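Methanogen homoaconitase small subunit (Methanocaldococcus jannaschii, PDB 2PKP) forms with its large-subunit partner a hydro-lyase that converts (R)-homocitrate through cis-homoaconitate to homoisocitrate, on the way to 2-oxosuberate. Local coordinates at residues Q69-I74 against I96-I101. Residues are numbered along the deposited sequence; the frame is centred on the assembly and turned at random.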
loop_
_atom_site.group_PDB
_atom_site.type_symbol
_atom_site.label_atom_id
_atom_site.label_comp_id
_atom_site.label_asym_id
_atom_site.label_seq_id
_atom_site.Cartn_x
_atom_site.Cartn_y
_atom_site.Cartn_z
ATOM N N GLN A 69 -13.736 -4.294 -13.451
ATOM C CA GLN A 69 -14.205 -4.552 -12.095
ATOM C C GLN A 69 -13.430 -5.658 -11.395
ATOM O O GLN A 69 -13.291 -5.644 -10.176
ATOM C CB GLN A 69 -15.698 -4.902 -12.095
ATOM C CG GLN A 69 -16.608 -3.735 -12.439
ATOM C CD GLN A 69 -17.002 -3.713 -13.900
ATOM O OE1 GLN A 69 -16.170 -3.916 -14.786
ATOM N NE2 GLN A 69 -18.281 -3.457 -14.162
ATOM N N ALA A 70 -12.937 -6.621 -12.163
ATOM C CA ALA A 70 -12.179 -7.723 -11.588
ATOM C C ALA A 70 -10.905 -7.216 -10.908
ATOM O O ALA A 70 -10.602 -7.606 -9.779
ATOM C CB ALA A 70 -11.829 -8.734 -12.664
ATOM N N VAL A 71 -10.164 -6.346 -11.593
ATOM C CA VAL A 71 -8.930 -5.813 -11.032
ATOM C C VAL A 71 -9.223 -4.816 -9.929
ATOM O O VAL A 71 -8.433 -4.661 -9.005
ATOM C CB VAL A 71 -8.039 -5.135 -12.117
ATOM C CG1 VAL A 71 -7.696 -6.145 -13.198
ATOM C CG2 VAL A 71 -8.734 -3.929 -12.705
ATOM N N ILE A 72 -10.361 -4.135 -10.030
ATOM C CA ILE A 72 -10.751 -3.165 -9.015
ATOM C C ILE A 72 -11.173 -3.899 -7.737
ATOM O O ILE A 72 -10.947 -3.413 -6.633
ATOM C CB ILE A 72 -11.910 -2.264 -9.520
ATOM C CG1 ILE A 72 -11.384 -1.332 -10.620
ATOM C CG2 ILE A 72 -12.508 -1.457 -8.369
ATOM C CD1 ILE A 72 -12.439 -0.405 -11.204
ATOM N N ALA A 73 -11.772 -5.076 -7.903
ATOM C CA ALA A 73 -12.215 -5.889 -6.774
ATOM C C ALA A 73 -11.002 -6.352 -5.982
ATOM O O ALA A 73 -11.018 -6.368 -4.754
ATOM C CB ALA A 73 -13.001 -7.095 -7.272
ATOM N N ILE A 74 -9.949 -6.733 -6.696
ATOM C CA ILE A 74 -8.718 -7.183 -6.063
ATOM C C ILE A 74 -8.012 -6.000 -5.393
ATOM O O ILE A 74 -7.708 -6.034 -4.198
ATOM C CB ILE A 74 -7.770 -7.823 -7.108
ATOM C CG1 ILE A 74 -8.434 -9.069 -7.709
ATOM C CG2 ILE A 74 -6.434 -8.185 -6.458
ATOM C CD1 ILE A 74 -7.688 -9.668 -8.895
ATOM N N ILE A 96 -2.395 -3.485 -14.834
ATOM C CA ILE A 96 -1.382 -2.442 -14.980
ATOM C C ILE A 96 -2.027 -1.059 -14.879
ATOM O O ILE A 96 -1.553 -0.184 -14.151
ATOM C CB ILE A 96 -0.674 -2.525 -16.356
ATOM C CG1 ILE A 96 0.070 -3.856 -16.498
ATOM C CG2 ILE A 96 0.282 -1.345 -16.521
ATOM C CD1 ILE A 96 1.206 -4.041 -15.515
ATOM N N ASN A 97 -3.122 -0.873 -15.605
ATOM C CA ASN A 97 -3.803 0.414 -15.619
ATOM C C ASN A 97 -4.440 0.896 -14.318
ATOM O O ASN A 97 -4.723 2.085 -14.192
ATOM C CB ASN A 97 -4.819 0.446 -16.762
ATOM C CG ASN A 97 -4.144 0.432 -18.127
ATOM O OD1 ASN A 97 -3.039 0.958 -18.289
ATOM N ND2 ASN A 97 -4.808 -0.150 -19.115
ATOM N N VAL A 98 -4.668 -0.000 -13.356
ATOM C CA VAL A 98 -5.232 0.417 -12.069
ATOM C C VAL A 98 -4.174 0.355 -10.976
ATOM O O VAL A 98 -4.460 0.620 -9.811
ATOM C CB VAL A 98 -6.433 -0.455 -11.609
ATOM C CG1 VAL A 98 -7.583 -0.340 -12.610
ATOM C CG2 VAL A 98 -5.997 -1.899 -11.423
ATOM N N GLY A 99 -2.950 -0.003 -11.349
ATOM C CA GLY A 99 -1.881 -0.079 -10.364
ATOM C C GLY A 99 -1.751 -1.412 -9.638
ATOM O O GLY A 99 -1.090 -1.496 -8.604
ATOM N N LEU A 100 -2.388 -2.452 -10.165
ATOM C CA LEU A 100 -2.311 -3.784 -9.557
ATOM C C LEU A 100 -1.155 -4.500 -10.246
ATOM O O LEU A 100 -1.152 -4.644 -11.466
ATOM C CB LEU A 100 -3.621 -4.549 -9.784
ATOM C CG LEU A 100 -3.727 -5.974 -9.237
ATOM C CD1 LEU A 100 -3.509 -5.969 -7.727
ATOM C CD2 LEU A 100 -5.098 -6.555 -9.590
ATOM N N ILE A 101 -0.181 -4.959 -9.468
ATOM C CA ILE A 101 0.999 -5.610 -10.033
ATOM C C ILE A 101 0.893 -7.100 -10.352
ATOM O O ILE A 101 0.739 -7.938 -9.463
ATOM C CB ILE A 101 2.222 -5.414 -9.109
ATOM C CG1 ILE A 101 2.428 -3.924 -8.834
ATOM C CG2 ILE A 101 3.472 -6.001 -9.766
ATOM C CD1 ILE A 101 3.384 -3.641 -7.681
#
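Val71 and Val98 meet methyl to methyl, their CG2 atoms 3.6 Å apart and the two side chains inclined to each other. Both valines hold CG2 between their own backbone N and carbonyl carbon, and from there each methyl reaches the other. Val98 also brings CG1 to within 3.8 Å of Val71 CG2, so the CG2 methyl of Val71 sits against both branches of Val98. Ile72, next after Val71, aims its CB away from the 96-101 segment and adds only a loose touch, CG1 to Val98 CG1 at 4.4 Å.

The second apolar group is built on Leu100, which reaches out with CG anti to its backbone N (chi1 179°) and CD2 leading. That methyl comes to 3.8 Å from Ile74 CG2, with Leu100 CD1 alongside at 3.9 Å from the same atom; the two side chains lie nearly perpendicular. Leu100 CD2 also packs 4.1 Å from Val71 CB, linking both groups. No hydrogen bond crosses the interface: the joint is purely van der Waals and buried, and the side chains of Val71 and Ile74 also touch Phe91 of helix 89-98.

The chain turn behind this packing is a Schellman motif. Gly99, at positive phi (87°), donates its N to Ile96 O at 3.1 Å and turns the chain out of helix 89-98 toward strand 101-104. With Val98 before the turn and Leu100 after it, helix 68-75 packs on the end of helix 89-98 and its exit loop, within the parallel strand-helix-strand part of the aconitase C-terminal (swivel) domain.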